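Local coordinates for suppressor protein MPT5 (PDB 5BZ1), which binds the 3'-untranslated regions of target mRNAs through its Pumilio repeats and regulates them after transcription, lowering expression of HO, at residues L223-K226 and E227-F230; Q67-C70 and D71-A75. One frame throughout, in Å; residues are numbered along the deposited sequence.

Contact 1 (L223-K226 and E227-F230)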
loop_
_atom_site.group_PDB
_atom_site.type_symbol
_atom_site.label_atom_id
_atom_site.label_comp_id
_atom_site.label_asym_id
_atom_site.label_seq_id
_atom_site.Cartn_x
_atom_site.Cartn_y
_atom_site.Cartn_z
ATOM N N LEU A 223 0.570 10.688 4.140
ATOM C CA LEU A 223 0.147 12.086 4.116
ATOM C C LEU A 223 -1.326 12.245 3.715
ATOM O O LEU A 223 -1.914 13.312 3.902
ATOM C CB LEU A 223 1.062 12.906 3.198
ATOM C CG LEU A 223 2.464 13.203 3.734
ATOM C CD1 LEU A 223 3.350 13.852 2.672
ATOM C CD2 LEU A 223 2.378 14.096 4.959
ATOM N N ASP A 224 -1.916 11.180 3.175
ATOM C CA ASP A 224 -3.328 11.187 2.800
ATOM C C ASP A 224 -4.231 10.642 3.908
ATOM O O ASP A 224 -5.458 10.700 3.802
ATOM C CB ASP A 224 -3.546 10.395 1.505
ATOM C CG ASP A 224 -3.282 11.221 0.261
ATOM O OD1 ASP A 224 -3.477 12.453 0.312
ATOM O OD2 ASP A 224 -2.887 10.637 -0.768
ATOM N N ILE A 225 -3.626 10.111 4.967
ATOM C CA ILE A 225 -4.395 9.622 6.108
ATOM C C ILE A 225 -4.624 10.747 7.123
ATOM O O ILE A 225 -3.726 11.100 7.892
ATOM C CB ILE A 225 -3.709 8.424 6.790
ATOM C CG1 ILE A 225 -3.390 7.342 5.760
ATOM C CG2 ILE A 225 -4.588 7.868 7.904
ATOM C CD1 ILE A 225 -2.655 6.146 6.330
ATOM N N LYS A 226 -5.838 11.295 7.118
ATOM C CA LYS A 226 -6.183 12.468 7.920
ATOM C C LYS A 226 -6.014 12.265 9.426
ATOM O O LYS A 226 -5.641 13.192 10.144
ATOM C CB LYS A 226 -7.612 12.914 7.607
ATOM C CG LYS A 226 -7.848 13.234 6.138
ATOM C CD LYS A 226 -9.311 13.552 5.858
ATOM C CE LYS A 226 -9.517 13.943 4.397
ATOM N NZ LYS A 226 -10.854 14.567 4.160
ATOM N N GLU A 227 -6.282 11.051 9.899
ATOM C CA GLU A 227 -6.179 10.746 11.321
ATOM C C GLU A 227 -4.738 10.823 11.838
ATOM O O GLU A 227 -4.508 10.774 13.047
ATOM C CB GLU A 227 -6.774 9.364 11.622
ATOM C CG GLU A 227 -8.271 9.236 11.339
ATOM C CD GLU A 227 -8.593 9.051 9.864
ATOM O OE1 GLU A 227 -7.656 9.014 9.037
ATOM O OE2 GLU A 227 -9.791 8.941 9.532
ATOM N N LEU A 228 -3.777 10.946 10.922
ATOM C CA LEU A 228 -2.364 11.042 11.287
ATOM C C LEU A 228 -1.886 12.494 11.369
ATOM O O LEU A 228 -0.790 12.760 11.873
ATOM C CB LEU A 228 -1.491 10.280 10.288
ATOM C CG LEU A 228 -1.740 8.785 10.097
ATOM C CD1 LEU A 228 -0.664 8.165 9.219
ATOM C CD2 LEU A 228 -1.805 8.079 11.434
ATOM N N ASP A 229 -2.708 13.418 10.877
ATOM C CA ASP A 229 -2.350 14.836 10.793
ATOM C C ASP A 229 -1.763 15.408 12.089
ATOM O O ASP A 229 -0.805 16.182 12.053
ATOM C CB ASP A 229 -3.570 15.670 10.379
ATOM C CG ASP A 229 -3.964 15.458 8.925
ATOM O OD1 ASP A 229 -3.398 14.555 8.274
ATOM O OD2 ASP A 229 -4.854 16.189 8.437
ATOM N N PHE A 230 -2.329 15.011 13.226
ATOM C CA PHE A 230 -1.981 15.609 14.519
ATOM C C PHE A 230 -0.515 15.428 14.935
ATOM O O PHE A 230 -0.016 16.175 15.776
ATOM C CB PHE A 230 -2.925 15.112 15.626
ATOM C CG PHE A 230 -2.630 13.716 16.102
ATOM C CD1 PHE A 230 -1.930 13.509 17.284
ATOM C CD2 PHE A 230 -3.054 12.611 15.373
ATOM C CE1 PHE A 230 -1.654 12.226 17.731
ATOM C CE2 PHE A 230 -2.782 11.325 15.812
ATOM C CZ PHE A 230 -2.079 11.132 16.993
HETATM O O HOH W 1 -5.132 14.052 12.877
#

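Contact 2 (Q67-C70 and D71-A75). With nucleotides of chain B.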
loop_
_atom_site.group_PDB
_atom_site.type_symbol
_atom_site.label_atom_id
_atom_site.label_comp_id
_atom_site.label_asym_id
_atom_site.label_seq_id
_atom_site.Cartn_x
_atom_site.Cartn_y
_atom_site.Cartn_z
ATOM N N GLN A 67 -9.148 -25.780 -6.460
ATOM C CA GLN A 67 -9.907 -24.535 -6.542
ATOM C C GLN A 67 -11.383 -24.780 -6.848
ATOM O O GLN A 67 -12.252 -24.160 -6.240
ATOM C CB GLN A 67 -9.304 -23.605 -7.597
ATOM C CG GLN A 67 -7.966 -22.988 -7.215
ATOM C CD GLN A 67 -7.445 -22.044 -8.277
ATOM O OE1 GLN A 67 -7.953 -20.935 -8.440
ATOM N NE2 GLN A 67 -6.433 -22.485 -9.014
ATOM N N LYS A 68 -11.664 -25.676 -7.790
ATOM C CA LYS A 68 -13.045 -25.998 -8.134
ATOM C C LYS A 68 -13.745 -26.599 -6.920
ATOM O O LYS A 68 -14.873 -26.230 -6.589
ATOM C CB LYS A 68 -13.104 -26.985 -9.302
ATOM C CG LYS A 68 -14.422 -26.940 -10.064
ATOM C CD LYS A 68 -14.627 -25.551 -10.658
ATOM C CE LYS A 68 -16.012 -25.392 -11.238
ATOM N NZ LYS A 68 -16.062 -24.241 -12.179
ATOM N N LEU A 69 -13.048 -27.517 -6.260
ATOM C CA LEU A 69 -13.548 -28.192 -5.071
ATOM C C LEU A 69 -13.987 -27.192 -3.996
ATOM O O LEU A 69 -14.967 -27.429 -3.286
ATOM C CB LEU A 69 -12.459 -29.121 -4.533
ATOM C CG LEU A 69 -12.794 -30.558 -4.137
ATOM C CD1 LEU A 69 -14.037 -31.065 -4.848
ATOM C CD2 LEU A 69 -11.602 -31.457 -4.440
ATOM N N CYS A 70 -13.274 -26.069 -3.892
ATOM C CA CYS A 70 -13.614 -25.021 -2.926
ATOM C C CYS A 70 -15.033 -24.475 -3.088
ATOM O O CYS A 70 -15.605 -23.927 -2.144
ATOM C CB CYS A 70 -12.610 -23.866 -3.001
ATOM S SG CYS A 70 -11.003 -24.246 -2.276
ATOM N N ASP A 71 -15.600 -24.625 -4.282
ATOM C CA ASP A 71 -16.953 -24.147 -4.547
ATOM C C ASP A 71 -18.025 -25.156 -4.119
ATOM O O ASP A 71 -19.213 -24.844 -4.144
ATOM C CB ASP A 71 -17.121 -23.807 -6.032
ATOM C CG ASP A 71 -16.389 -22.537 -6.430
ATOM O OD1 ASP A 71 -16.206 -21.656 -5.564
ATOM O OD2 ASP A 71 -16.009 -22.418 -7.616
ATOM N N TYR A 72 -17.603 -26.355 -3.718
ATOM C CA TYR A 72 -18.548 -27.444 -3.460
ATOM C C TYR A 72 -18.378 -28.147 -2.108
ATOM O O TYR A 72 -19.309 -28.788 -1.622
ATOM C CB TYR A 72 -18.481 -28.478 -4.591
ATOM C CG TYR A 72 -18.791 -27.914 -5.958
ATOM C CD1 TYR A 72 -20.100 -27.795 -6.397
ATOM C CD2 TYR A 72 -17.775 -27.505 -6.811
ATOM C CE1 TYR A 72 -20.391 -27.284 -7.647
ATOM C CE2 TYR A 72 -18.059 -26.990 -8.063
ATOM C CZ TYR A 72 -19.368 -26.884 -8.473
ATOM O OH TYR A 72 -19.658 -26.374 -9.715
ATOM N N LEU A 73 -17.193 -28.033 -1.511
ATOM C CA LEU A 73 -16.892 -28.702 -0.241
ATOM C C LEU A 73 -17.841 -28.289 0.886
ATOM O O LEU A 73 -18.236 -27.125 0.981
ATOM C CB LEU A 73 -15.448 -28.425 0.196
ATOM C CG LEU A 73 -14.298 -29.012 -0.626
ATOM C CD1 LEU A 73 -12.948 -28.627 -0.029
ATOM C CD2 LEU A 73 -14.421 -30.521 -0.726
ATOM N N THR A 74 -18.211 -29.247 1.733
ATOM C CA THR A 74 -18.946 -28.942 2.956
ATOM C C THR A 74 -18.008 -28.190 3.890
ATOM O O THR A 74 -16.798 -28.187 3.677
ATOM C CB THR A 74 -19.412 -30.218 3.674
ATOM O OG1 THR A 74 -18.268 -30.968 4.100
ATOM C CG2 THR A 74 -20.275 -31.082 2.755
ATOM N N ALA A 75 -18.562 -27.561 4.922
ATOM C CA ALA A 75 -17.743 -26.866 5.909
ATOM C C ALA A 75 -16.784 -27.837 6.590
ATOM O O ALA A 75 -15.620 -27.505 6.826
ATOM C CB ALA A 75 -18.615 -26.179 6.934
ATOM P P U B 9 -3.229 -16.980 -16.135
ATOM O OP1 U B 9 -4.645 -17.226 -15.752
ATOM O OP2 U B 9 -2.381 -16.108 -15.287
ATOM O "O5'" U B 9 -2.512 -18.396 -16.268
ATOM C "C5'" U B 9 -1.117 -18.510 -16.516
ATOM C "C4'" U B 9 -0.617 -19.866 -16.095
ATOM O "O4'" U B 9 -0.739 -19.990 -14.657
ATOM C "C3'" U B 9 -1.409 -21.039 -16.649
ATOM O "O3'" U B 9 -0.968 -21.415 -17.943
ATOM C "C2'" U B 9 -1.213 -22.124 -15.594
ATOM O "O2'" U B 9 0.016 -22.812 -15.789
ATOM C "C1'" U B 9 -1.116 -21.301 -14.308
ATOM N N1 U B 9 -2.391 -21.239 -13.553
ATOM C C2 U B 9 -2.713 -22.305 -12.726
ATOM O O2 U B 9 -2.008 -23.293 -12.617
ATOM N N3 U B 9 -3.899 -22.182 -12.040
ATOM C C4 U B 9 -4.771 -21.115 -12.093
ATOM O O4 U B 9 -5.802 -21.152 -11.418
ATOM C C5 U B 9 -4.364 -20.048 -12.961
ATOM C C6 U B 9 -3.214 -20.135 -13.641
HETATM O O HOH W 2 -18.163 -23.423 -9.769
#

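Contact 1 (L223-K226 and E227-F230)
Ile225 and Leu228 lean together at a slant, the CG2 methyl of Ile225 lying 3.7 Å from CG of Leu228, while CD1 of Leu228 reaches along the other branch of the isoleucine. CG2 of Ile225 stands anti to the backbone N (CG1 has chi1 -53°), and on this methyl OE1 of Glu227 also comes down, 3.5 Å away. The glutamate arrives there because its chain bends at chi2 (79°), folding the carboxylate back across the isoleucine at about a right angle. Two backbone bonds close the turn under these side chains: Leu228 N to Ile225 O at 3.0 Å, and Asp229 N to Lys226 O at 3.0 Å. Residues 223-230, in Pumilio repeat 6 of the all-helical PUM-HD domain, form the tight link from helix 215-223 to helix 229-240, and Leu228 continues the packing onto Ile195 and Phe196 of helix 192-204. Asp229 turns its carboxylate back over the turn, where OD1 comes within 3.2 Å of Lys226 O and 3.5 Å of Ile225 O. These oxygens cannot bond one another; Lys263, salt-bridged to OD1 and hydrogen-bonded to Leu223 O, probably offsets their repulsion. With an asparagine in place of Asp229, Lys263 would probably lose the negative charge it pairs with. Water 1 donates to Lys226 O and accepts from Phe230 N, bridging the turn to the first residues of the next helix.

Contact 2 (Q67-C70 and D71-A75)
Tyr72 lies alongside Lys68, both side chains pointing the same way, with the lysine CE 4.1 Å from the phenol OH. The lysine reaches along the ring because its chain bends at chi2 (61°), and its ammonium goes on to a salt bridge with Glu33. At the other end of the ring, Lys68 O meets the edge near the ring plane, 3.2 Å from CD2 of Tyr72. Residues 67-75, in Pumilio repeat 2, lead from helix 62-69 toward helix 75-85: Lys68 O takes Asp71 N, and Leu69 O takes two donors, Tyr72 N and Leu73 N. CD2 of Leu73 packs 3.8 Å from CG of Leu69, against helix 38-49, and Thr74 then N-caps helix 75-85. Gln67, just before Lys68, extends to the RNA and its NE2 donates to O4 of U9 of chain B at 2.8 Å, a nearly straight bond. Water 2 donates to Asp71 OD2 and makes weak bonds with Lys68 NZ and Tyr72 OH. Since Lys68 NZ and Asp71 OD2 stand 4.9 Å apart, this water probably relays the attraction between opposite charges, while the amide-to-O4 bond is consistent with recognition of the uracil, as in other PUF proteins.

Both contacts lie between consecutive helices, the residues of contact 2 in Pumilio repeat 2 and those of contact 1 in repeat 6. Their centres are 42 Å apart, on opposite sides of the chain's centre, and their nearest atoms stay about 31 Å from each other, so they do not touch and are related through the stack of repeats between them. The RNA sets them apart: contact 2 touches U9 of chain B through one hydrogen bond from Gln67, whereas the nearest atom of contact 1 is about 9 Å from the nucleic acid. Lys104 of helix 98-107 bonds to Gln67 O, and Lys263 of helix 253-273 to Leu223 O.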